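Local coordinates for protein NAD-dependent epimerase/dehydratase (Methanobrevibacter ruminantium, PDB 6DNT) that probably interconverts UDP-N-acetylglucosamine and its C4 epimer with NAD as cofactor, and can bind UDP-N-acetylmuramic acid, at residues Asp95-Leu100 and Lys141-Lys146; Gly196-Ala201 and Asp264-Ile269; Ser227-Gly232 and Leu290-Asp295; Val271-Ser276 and Phe321-Asp326. All coordinates share one frame; numbering follows the deposited sequence. Where two conformers were deposited one is given.

Interaction 1: Asp95-Leu100 and Lys141-Lys146; sequences DLEKIL and KNNNIK
Glu-97, on the short helix 96-99, meets Asn-142 with its side chain and Asn-143 with its backbone carbonyl. In the conformer given, one of two deposited, the side chain folds at chi2 (-70°) and brings its carboxylate to Asn-142. There the amide ND2 lies 3.0 Å from Glu-97 OE2 on the syn side, 28° out of the carboxylate plane, with a weak second bond to OE1; carboxylate and amide planes stand 41° apart. Lys-141 NZ donates to Asn-142 OD1, which fixes which way round the amide sits. The carbonyl of Glu-97 is the steadier anchor: Asn-143 ND2 meets Glu-97 O at 3.0 Å, in the carbonyl plane and on a lone pair. The same ND2 also donates to Ala-139 O, so one amide ties the end of helix 122-142 to its neighbour. Were Asn-143 an alanine, Glu-97 O and Ala-139 O would probably both lose this donor, and the tie between the two helices with it. Further on, Leu-100 sets its CB 3.5 Å from Asn-143 ND2, while its CD2 lies 4.2 Å from Ile-145 CG1. Ile-145 CD1 in turn rests 3.7 Å from Leu-100 O. Asn-144, at positive phi, closes helix 122-142 in a Schellman motif and turns the chain so that Ile-145 faces Leu-100. On the sheet side, Leu-100 and Ile-145 both pack on Val-106 of strand 105-108, and Leu-96 lies against Ala-139 of helix 122-142 and Ile-65 of strand 61-65.

Interaction 2: Gly196-Ala201 and Asp264-Ile269; sequences GLDYVA and DYNGVI
Asn-266, Val-200 and Gly-267 carry this strand pairing. Asn-266 comes just before strand 267-271 and extends the pairing with its side chain: its OD1 takes the N-H of Tyr-199 at 3.0 Å, the donor tilted 29° from the amide carbonyl plane, and lies 3.1 Å from Asp-198 CB. With CG beside its own backbone N (chi1 -64°), the amide reaches back toward Asp-198. Gly-267 then takes over with backbone alone. Its N donates to Tyr-199 O and its O accepts from Ala-201 N at 2.9 Å, so it straddles Val-200, its parallel bridge partner. The N of Gly-267 also sits above one face of the Tyr-199 ring, 4.0 Å from the plane and toward the rim. Gly-267 leaves room for Tyr-265 OH, which a CB here would probably meet. Val-200 spreads its two methyls: CG2 lies 3.3 Å from Tyr-265 O and touches the Tyr-265 ring at CD2, while CG1 meets Ile-269 CD1 at 4.2 Å. One step on, Ile-269 N bonds to Ala-201 O, nearly along the C=O axis. With Val-200 also bonded to strand 147-153, this beginning of strand 199-208 lies between strands 147-153 and 267-271, both parallel to it, as expected of the central Rossmann-type sheet of an NAD-dependent epimerase.

Interaction 3: Ser227-Gly232 and Leu290-Asp295; sequences SAILNG and LESDID
Apolar contacts between Ile-229 and Leu-290 lead here, and no hydrogen bond crosses. Ile-229 projects from the last turn of helix 221-230 and presents its CG2 methyl to Leu-290 CD1 at 3.6 Å, the two side chains lying askew. The other branch of Leu-290, CD2, meets Leu-230 CD2 at 3.7 Å, with these chains at about a right angle, so the forked leucine touches two successive residues of the helix. Ile-294 comes in at the far end: its CD1 lies 3.7 Å from Ile-229 O and 3.9 Å from Gly-232 CA. The polar element is local. Ser-292 OG, swung opposite the backbone N (chi1 177°), accepts from Ile-294 N at 3.1 Å in an ST turn, and also lies 3.5 Å from Ile-229 CG2. A glycine replacing Ser-292 would probably leave Ile-294 N without this acceptor and open a gap beside the Ile-229 methyl. Val-336 against Leu-290 and Phe-339 against Leu-230 add helix 328-341 to the cluster. Gly-232 and Glu-291, both at positive phi, make this a meeting of two Schellman-capped helix ends packed together at the surface, each leading into one strand of a small parallel sheet, 236-238 and 297-299.

Interaction 4: Val271-Ser276 and Phe321-Asp326; sequences VALGKS and FKPDED
Lys-275 lies along Glu-325, the two side chains running past each other in opposite directions. From its CB, which points at the other loop, the chain goes out through CG, 3.6 Å from Glu-325 OE2, then CD at 3.4 Å and CE at 3.3 Å from the same oxygen. A bend at chi3 (-62°) then carries the ammonium past the carboxylate: NZ bonds to the backbone carbonyl Glu-325 O at 2.7 Å, with a C=O...NZ angle of 164°, almost straight out from the carbonyl, while its salt bridge to Glu-325 OE2 is long, 3.9 Å. The other oxygen, Glu-325 OE1, lies 2.9 Å from Leu-273 O, two acceptors pressed together without a bond. Next door, Leu-273 CD2 is pressed tightly on Pro-323 CB, 3.5 Å away. Asp-246 accepts from Leu-273 N, and Glu-252 from Asp-324 N, so each loop has its own carboxylate anchor. Ala-272 O is buried by the contact with no partner in the model. Crowding OE1 against a carbonyl oxygen is likely to raise the pKa of Glu-325, while Lys-275, close by, would tend to lower it and probably offsets part of the repulsion.

In the fold
Interactions 1 and 2 sit at one end of the molecule, centres 17 Å apart, and touch where Lys-146 and Ile-145 meet Asp-198 and Leu-197. Both concern the large mixed sheet: interaction 1 leads into strand 147-153, interaction 2 pairs its neighbour 199-208 with 267-271. Interaction 4 begins where strand 267-271 ends, 21 Å between centres, and its Ala-272 side chain lies about 8 Å from the bound UDP-N-acetylmuramic acid. Interaction 3 lies 48 Å from interaction 1, across the chain's centre, beside the small parallel sheet. Along the chain interaction 1 closes first; the segments of interaction 3 alternate with those of 2 and 4, so the polypeptide passes repeatedly between the NAD-binding sheet and the sugar-nucleotide side.

Interaction 1: Asp95-Leu100 and Lys141-Lys146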
# COMPACT_ATOMS: atom_id res chain seq x y z
N ASP A 95 -0.21 -4.94 -23.81
CA ASP A 95 -1.18 -3.89 -24.09
C ASP A 95 -2.49 -4.28 -23.41
O ASP A 95 -3.42 -4.78 -24.03
CB ASP A 95 -1.33 -3.71 -25.60
CG ASP A 95 -2.17 -2.51 -25.98
OD1 ASP A 95 -2.77 -1.85 -25.10
OD2 ASP A 95 -2.24 -2.23 -27.20
N LEU A 96 -2.55 -4.06 -22.09
CA LEU A 96 -3.69 -4.49 -21.30
C LEU A 96 -4.96 -3.72 -21.65
O LEU A 96 -6.06 -4.26 -21.55
CB LEU A 96 -3.38 -4.40 -19.80
CG LEU A 96 -2.16 -5.18 -19.32
CD1 LEU A 96 -1.85 -4.86 -17.85
CD2 LEU A 96 -2.35 -6.68 -19.51
N GLU A 97 -4.81 -2.46 -22.07
CA GLU A 97 -5.97 -1.68 -22.50
C GLU A 97 -6.68 -2.40 -23.65
O GLU A 97 -7.90 -2.54 -23.64
CB GLU A 97 -5.59 -0.25 -22.93
CG GLU A 97 -4.86 0.59 -21.88
CD GLU A 97 -5.68 1.04 -20.68
OE1 GLU A 97 -5.05 1.37 -19.65
OE2 GLU A 97 -6.93 1.10 -20.76
N LYS A 98 -5.90 -2.92 -24.61
CA LYS A 98 -6.44 -3.69 -25.75
C LYS A 98 -6.93 -5.09 -25.37
O LYS A 98 -8.02 -5.49 -25.74
CB LYS A 98 -5.36 -3.78 -26.84
CG LYS A 98 -5.80 -4.40 -28.15
CD LYS A 98 -4.59 -4.62 -29.06
CE LYS A 98 -4.97 -5.29 -30.36
NZ LYS A 98 -5.75 -4.37 -31.24
N ILE A 99 -6.12 -5.82 -24.61
CA ILE A 99 -6.47 -7.20 -24.23
C ILE A 99 -7.76 -7.27 -23.42
O ILE A 99 -8.57 -8.17 -23.61
CB ILE A 99 -5.30 -7.89 -23.47
CG1 ILE A 99 -4.06 -8.00 -24.36
CG2 ILE A 99 -5.70 -9.28 -22.96
CD1 ILE A 99 -2.76 -8.14 -23.58
N LEU A 100 -8.00 -6.28 -22.56
CA LEU A 100 -9.18 -6.30 -21.71
C LEU A 100 -10.46 -5.77 -22.38
O LEU A 100 -11.52 -5.82 -21.74
CB LEU A 100 -8.92 -5.58 -20.38
CG LEU A 100 -8.31 -6.45 -19.27
CD1 LEU A 100 -7.02 -7.14 -19.69
CD2 LEU A 100 -8.09 -5.56 -18.06
N LYS A 141 -10.60 -0.63 -15.24
CA LYS A 141 -11.59 0.43 -15.10
C LYS A 141 -11.85 1.13 -16.43
O LYS A 141 -13.00 1.49 -16.72
CB LYS A 141 -11.27 1.40 -13.94
CG LYS A 141 -10.03 2.27 -14.08
CD LYS A 141 -10.31 3.58 -14.80
CE LYS A 141 -9.08 4.48 -14.80
NZ LYS A 141 -9.28 5.71 -15.61
N ASN A 142 -10.83 1.25 -17.27
CA ASN A 142 -11.02 1.86 -18.60
C ASN A 142 -11.88 1.00 -19.51
O ASN A 142 -12.57 1.54 -20.38
CB ASN A 142 -9.70 2.15 -19.29
CG ASN A 142 -8.95 3.32 -18.68
OD1 ASN A 142 -9.53 4.21 -18.06
ND2 ASN A 142 -7.65 3.33 -18.88
N ASN A 143 -11.87 -0.31 -19.30
CA ASN A 143 -12.69 -1.22 -20.09
C ASN A 143 -14.01 -1.63 -19.45
O ASN A 143 -14.69 -2.50 -19.99
CB ASN A 143 -11.87 -2.46 -20.47
CG ASN A 143 -10.85 -2.16 -21.53
OD1 ASN A 143 -11.19 -1.93 -22.70
ND2 ASN A 143 -9.59 -2.19 -21.15
N ASN A 144 -14.36 -1.05 -18.29
CA ASN A 144 -15.60 -1.36 -17.59
C ASN A 144 -15.76 -2.85 -17.30
O ASN A 144 -16.85 -3.43 -17.44
CB ASN A 144 -16.80 -0.79 -18.37
CG ASN A 144 -16.62 0.67 -18.72
OD1 ASN A 144 -16.68 1.52 -17.84
ND2 ASN A 144 -16.37 0.96 -19.99
N ILE A 145 -14.65 -3.47 -16.89
CA ILE A 145 -14.63 -4.87 -16.45
C ILE A 145 -15.62 -5.03 -15.31
O ILE A 145 -15.67 -4.19 -14.40
CB ILE A 145 -13.18 -5.24 -16.00
CG1 ILE A 145 -12.25 -5.31 -17.23
CG2 ILE A 145 -13.12 -6.52 -15.18
CD1 ILE A 145 -12.61 -6.34 -18.28
N LYS A 146 -16.45 -6.08 -15.36
CA LYS A 146 -17.50 -6.27 -14.36
C LYS A 146 -16.93 -6.54 -12.99
O LYS A 146 -17.46 -6.06 -11.99
CB LYS A 146 -18.45 -7.41 -14.74
CG LYS A 146 -19.35 -7.06 -15.91
CD LYS A 146 -20.13 -8.28 -16.41
CE LYS A 146 -20.75 -8.03 -17.78
NZ LYS A 146 -19.74 -7.77 -18.85

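Interaction 2: Gly196-Ala201 and Asp264-Ile269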
# COMPACT_ATOMS: atom_id res chain seq x y z
N GLY A 196 -15.59 3.38 -9.70
CA GLY A 196 -16.64 2.38 -9.64
C GLY A 196 -16.23 0.98 -10.04
O GLY A 196 -17.08 0.18 -10.41
N LEU A 197 -14.95 0.66 -9.95
CA LEU A 197 -14.49 -0.68 -10.28
C LEU A 197 -14.85 -1.65 -9.16
O LEU A 197 -14.51 -1.42 -8.01
CB LEU A 197 -12.98 -0.69 -10.50
CG LEU A 197 -12.33 -2.03 -10.87
CD1 LEU A 197 -12.86 -2.54 -12.20
CD2 LEU A 197 -10.81 -1.89 -10.94
N ASP A 198 -15.56 -2.73 -9.50
CA ASP A 198 -15.94 -3.73 -8.52
C ASP A 198 -14.85 -4.78 -8.40
O ASP A 198 -14.20 -5.12 -9.38
CB ASP A 198 -17.27 -4.36 -8.92
CG ASP A 198 -18.45 -3.39 -8.74
OD1 ASP A 198 -18.32 -2.39 -8.00
OD2 ASP A 198 -19.50 -3.64 -9.36
N TYR A 199 -14.66 -5.29 -7.20
CA TYR A 199 -13.54 -6.20 -6.94
C TYR A 199 -13.79 -7.05 -5.71
O TYR A 199 -14.55 -6.66 -4.82
CB TYR A 199 -12.24 -5.41 -6.72
CG TYR A 199 -12.18 -4.75 -5.36
CD1 TYR A 199 -12.79 -3.53 -5.15
CD2 TYR A 199 -11.57 -5.37 -4.27
CE1 TYR A 199 -12.78 -2.93 -3.90
CE2 TYR A 199 -11.57 -4.79 -3.02
CZ TYR A 199 -12.17 -3.56 -2.84
OH TYR A 199 -12.15 -2.95 -1.60
N VAL A 200 -13.13 -8.20 -5.67
CA VAL A 200 -12.94 -8.93 -4.43
C VAL A 200 -11.45 -9.22 -4.31
O VAL A 200 -10.83 -9.66 -5.28
CB VAL A 200 -13.73 -10.25 -4.37
CG1 VAL A 200 -13.24 -11.12 -3.23
CG2 VAL A 200 -15.23 -9.99 -4.21
N ALA A 201 -10.89 -8.94 -3.14
CA ALA A 201 -9.53 -9.32 -2.82
C ALA A 201 -9.63 -10.53 -1.90
O ALA A 201 -10.32 -10.49 -0.88
CB ALA A 201 -8.81 -8.17 -2.13
N ASP A 264 -22.20 -10.31 -5.82
CA ASP A 264 -22.40 -8.85 -5.79
C ASP A 264 -21.53 -8.16 -4.74
O ASP A 264 -21.51 -6.93 -4.66
CB ASP A 264 -23.87 -8.49 -5.54
CG ASP A 264 -24.76 -8.74 -6.76
OD1 ASP A 264 -24.26 -8.79 -7.91
OD2 ASP A 264 -25.99 -8.87 -6.56
N TYR A 265 -20.81 -8.93 -3.93
CA TYR A 265 -19.99 -8.38 -2.87
C TYR A 265 -18.72 -7.71 -3.40
O TYR A 265 -18.06 -8.25 -4.29
CB TYR A 265 -19.62 -9.50 -1.89
CG TYR A 265 -18.74 -9.06 -0.76
CD1 TYR A 265 -19.26 -8.35 0.32
CD2 TYR A 265 -17.39 -9.36 -0.76
CE1 TYR A 265 -18.44 -7.94 1.37
CE2 TYR A 265 -16.57 -8.96 0.27
CZ TYR A 265 -17.09 -8.26 1.33
OH TYR A 265 -16.24 -7.89 2.34
N ASN A 266 -18.39 -6.54 -2.86
CA ASN A 266 -17.08 -5.91 -3.08
C ASN A 266 -16.35 -5.81 -1.77
O ASN A 266 -16.90 -5.35 -0.78
CB ASN A 266 -17.23 -4.50 -3.64
CG ASN A 266 -17.87 -4.50 -4.99
OD1 ASN A 266 -17.34 -5.08 -5.93
ND2 ASN A 266 -19.04 -3.87 -5.10
N GLY A 267 -15.08 -6.22 -1.75
CA GLY A 267 -14.30 -6.12 -0.51
C GLY A 267 -13.27 -7.22 -0.41
O GLY A 267 -12.85 -7.78 -1.42
N VAL A 268 -12.91 -7.53 0.83
CA VAL A 268 -11.79 -8.44 1.12
C VAL A 268 -12.32 -9.62 1.94
O VAL A 268 -13.12 -9.41 2.86
CB VAL A 268 -10.60 -7.72 1.81
CG1 VAL A 268 -10.99 -7.07 3.13
CG2 VAL A 268 -9.43 -8.67 2.02
N ILE A 269 -11.89 -10.83 1.59
CA ILE A 269 -12.38 -12.06 2.24
C ILE A 269 -11.20 -13.01 2.46
O ILE A 269 -10.42 -13.24 1.55
CB ILE A 269 -13.43 -12.79 1.37
CG1 ILE A 269 -14.62 -11.89 1.05
CG2 ILE A 269 -13.91 -14.06 2.05
CD1 ILE A 269 -15.55 -12.47 0.00

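Interaction 3: Ser227-Gly232 and Leu290-Asp295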
# COMPACT_ATOMS: atom_id res chain seq x y z
N SER A 227 7.78 -34.51 -1.43
CA SER A 227 8.91 -34.71 -2.33
C SER A 227 10.02 -35.48 -1.62
O SER A 227 10.52 -36.47 -2.14
CB SER A 227 9.43 -33.38 -2.87
OG SER A 227 10.41 -33.59 -3.87
N ALA A 228 10.36 -35.05 -0.40
CA ALA A 228 11.41 -35.71 0.39
C ALA A 228 11.11 -37.21 0.55
O ALA A 228 11.95 -38.04 0.21
CB ALA A 228 11.57 -35.05 1.74
N ILE A 229 9.91 -37.52 1.01
CA ILE A 229 9.52 -38.90 1.28
C ILE A 229 9.55 -39.71 -0.02
O ILE A 229 10.10 -40.82 -0.04
CB ILE A 229 8.16 -38.98 1.99
CG1 ILE A 229 8.26 -38.44 3.42
CG2 ILE A 229 7.62 -40.42 2.01
CD1 ILE A 229 6.92 -38.16 4.07
N LEU A 230 9.04 -39.15 -1.12
CA LEU A 230 9.08 -39.87 -2.41
C LEU A 230 10.48 -40.11 -2.94
O LEU A 230 10.72 -41.12 -3.64
CB LEU A 230 8.25 -39.13 -3.47
CG LEU A 230 6.74 -39.14 -3.26
CD1 LEU A 230 6.07 -38.23 -4.29
CD2 LEU A 230 6.14 -40.54 -3.32
N ASN A 231 11.41 -39.21 -2.63
CA ASN A 231 12.81 -39.35 -2.98
C ASN A 231 13.62 -40.16 -1.97
O ASN A 231 14.83 -40.29 -2.15
CB ASN A 231 13.46 -37.97 -3.15
CG ASN A 231 13.10 -37.30 -4.47
OD1 ASN A 231 13.02 -37.95 -5.52
ND2 ASN A 231 12.94 -36.00 -4.42
N GLY A 232 12.97 -40.69 -0.94
CA GLY A 232 13.63 -41.54 0.05
C GLY A 232 14.53 -40.78 1.01
O GLY A 232 15.52 -41.33 1.50
N LEU A 290 1.52 -41.86 2.81
CA LEU A 290 2.60 -42.45 2.03
C LEU A 290 3.11 -43.80 2.58
O LEU A 290 4.02 -44.38 2.00
CB LEU A 290 3.76 -41.46 1.89
CG LEU A 290 3.51 -40.35 0.85
CD1 LEU A 290 4.41 -39.15 1.06
CD2 LEU A 290 3.68 -40.90 -0.55
N GLU A 291 2.52 -44.27 3.68
CA GLU A 291 2.92 -45.53 4.36
C GLU A 291 4.43 -45.55 4.61
O GLU A 291 5.13 -46.54 4.36
CB GLU A 291 2.45 -46.74 3.54
CG GLU A 291 0.93 -46.75 3.32
CD GLU A 291 0.43 -48.03 2.67
OE1 GLU A 291 0.93 -48.41 1.59
OE2 GLU A 291 -0.49 -48.66 3.25
N SER A 292 4.92 -44.43 5.14
CA SER A 292 6.34 -44.15 5.25
C SER A 292 6.84 -44.27 6.68
O SER A 292 6.21 -43.76 7.60
CB SER A 292 6.64 -42.73 4.76
OG SER A 292 8.02 -42.40 4.91
N ASP A 293 7.99 -44.93 6.83
CA ASP A 293 8.72 -44.98 8.10
C ASP A 293 9.96 -44.05 8.12
O ASP A 293 10.80 -44.14 9.03
CB ASP A 293 9.12 -46.43 8.39
CG ASP A 293 7.93 -47.29 8.72
OD1 ASP A 293 7.09 -46.86 9.54
OD2 ASP A 293 7.82 -48.40 8.16
N ILE A 294 10.06 -43.16 7.13
CA ILE A 294 11.12 -42.17 7.10
C ILE A 294 10.83 -41.14 8.20
O ILE A 294 9.72 -40.61 8.27
CB ILE A 294 11.20 -41.46 5.73
CG1 ILE A 294 11.65 -42.46 4.64
CG2 ILE A 294 12.14 -40.27 5.77
CD1 ILE A 294 11.43 -41.99 3.22
N ASP A 295 11.80 -40.86 9.06
CA ASP A 295 11.59 -39.89 10.12
C ASP A 295 11.94 -38.48 9.66
O ASP A 295 12.59 -38.28 8.65
CB ASP A 295 12.35 -40.26 11.39
CG ASP A 295 11.62 -39.80 12.67
OD1 ASP A 295 10.60 -39.05 12.62
OD2 ASP A 295 12.10 -40.19 13.76

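Interaction 4: Val271-Ser276 and Phe321-Asp326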
# COMPACT_ATOMS: atom_id res chain seq x y z
N VAL A 271 -9.63 -16.66 2.67
CA VAL A 271 -9.95 -17.97 2.11
C VAL A 271 -9.08 -19.01 2.80
O VAL A 271 -7.86 -19.04 2.63
CB VAL A 271 -9.82 -18.05 0.58
CG1 VAL A 271 -10.51 -19.32 0.07
CG2 VAL A 271 -10.44 -16.83 -0.07
N ALA A 272 -9.73 -19.86 3.59
CA ALA A 272 -9.08 -20.84 4.43
C ALA A 272 -10.18 -21.77 4.96
O ALA A 272 -11.33 -21.64 4.55
CB ALA A 272 -8.38 -20.15 5.59
N LEU A 273 -9.83 -22.67 5.88
CA LEU A 273 -10.84 -23.50 6.57
C LEU A 273 -11.20 -23.03 7.97
O LEU A 273 -12.21 -23.48 8.52
CB LEU A 273 -10.38 -24.95 6.63
CG LEU A 273 -10.18 -25.68 5.31
CD1 LEU A 273 -9.97 -27.17 5.55
CD2 LEU A 273 -11.37 -25.47 4.39
N GLY A 274 -10.44 -22.10 8.54
CA GLY A 274 -10.62 -21.70 9.92
C GLY A 274 -10.26 -22.81 10.90
O GLY A 274 -10.82 -22.88 11.98
N LYS A 275 -9.32 -23.66 10.50
CA LYS A 275 -8.82 -24.76 11.32
C LYS A 275 -7.31 -24.73 11.34
O LYS A 275 -6.70 -24.31 10.37
CB LYS A 275 -9.30 -26.10 10.77
CG LYS A 275 -10.81 -26.24 10.77
CD LYS A 275 -11.26 -27.69 10.85
CE LYS A 275 -10.78 -28.51 9.67
NZ LYS A 275 -11.38 -29.88 9.69
N SER A 276 -6.72 -25.15 12.46
CA SER A 276 -5.28 -25.18 12.64
C SER A 276 -4.77 -26.59 12.47
O SER A 276 -5.45 -27.55 12.88
CB SER A 276 -4.92 -24.74 14.07
OG SER A 276 -5.37 -23.44 14.35
N PHE A 321 -19.67 -19.38 -0.22
CA PHE A 321 -18.71 -20.47 -0.29
C PHE A 321 -18.58 -21.20 1.05
O PHE A 321 -18.32 -20.58 2.07
CB PHE A 321 -17.35 -19.96 -0.76
CG PHE A 321 -16.32 -21.04 -0.93
CD1 PHE A 321 -16.62 -22.24 -1.59
CD2 PHE A 321 -15.03 -20.86 -0.45
CE1 PHE A 321 -15.66 -23.23 -1.75
CE2 PHE A 321 -14.06 -21.85 -0.60
CZ PHE A 321 -14.38 -23.03 -1.27
N LYS A 322 -18.79 -22.51 1.02
CA LYS A 322 -18.57 -23.39 2.17
C LYS A 322 -17.53 -24.42 1.74
O LYS A 322 -17.85 -25.35 1.01
CB LYS A 322 -19.88 -24.09 2.59
CG LYS A 322 -20.81 -23.25 3.46
CD LYS A 322 -22.11 -23.98 3.82
CE LYS A 322 -23.03 -23.15 4.71
NZ LYS A 322 -24.30 -23.84 5.06
N PRO A 323 -16.27 -24.24 2.16
CA PRO A 323 -15.28 -25.26 1.79
C PRO A 323 -15.52 -26.58 2.53
O PRO A 323 -16.10 -26.58 3.61
CB PRO A 323 -13.95 -24.63 2.19
CG PRO A 323 -14.29 -23.62 3.22
CD PRO A 323 -15.66 -23.11 2.88
N ASP A 324 -15.08 -27.68 1.93
CA ASP A 324 -15.24 -29.02 2.53
C ASP A 324 -14.40 -29.07 3.81
O ASP A 324 -13.22 -28.76 3.78
CB ASP A 324 -14.78 -30.13 1.58
CG ASP A 324 -15.52 -30.15 0.25
OD1 ASP A 324 -16.71 -29.77 0.21
OD2 ASP A 324 -14.91 -30.56 -0.76
N GLU A 325 -15.02 -29.44 4.93
CA GLU A 325 -14.33 -29.36 6.24
C GLU A 325 -13.69 -30.68 6.71
O GLU A 325 -12.95 -30.66 7.70
CB GLU A 325 -15.26 -28.76 7.32
CG GLU A 325 -15.48 -27.24 7.20
CD GLU A 325 -14.26 -26.37 7.60
OE1 GLU A 325 -14.28 -25.14 7.33
OE2 GLU A 325 -13.29 -26.89 8.18
N ASP A 326 -13.91 -31.79 6.00
CA ASP A 326 -13.33 -33.09 6.39
C ASP A 326 -12.81 -33.89 5.17
O ASP A 326 -13.11 -35.07 5.00
CB ASP A 326 -14.37 -33.91 7.19
CG ASP A 326 -13.74 -34.99 8.07
OD1 ASP A 326 -12.57 -34.85 8.51
OD2 ASP A 326 -14.43 -35.99 8.34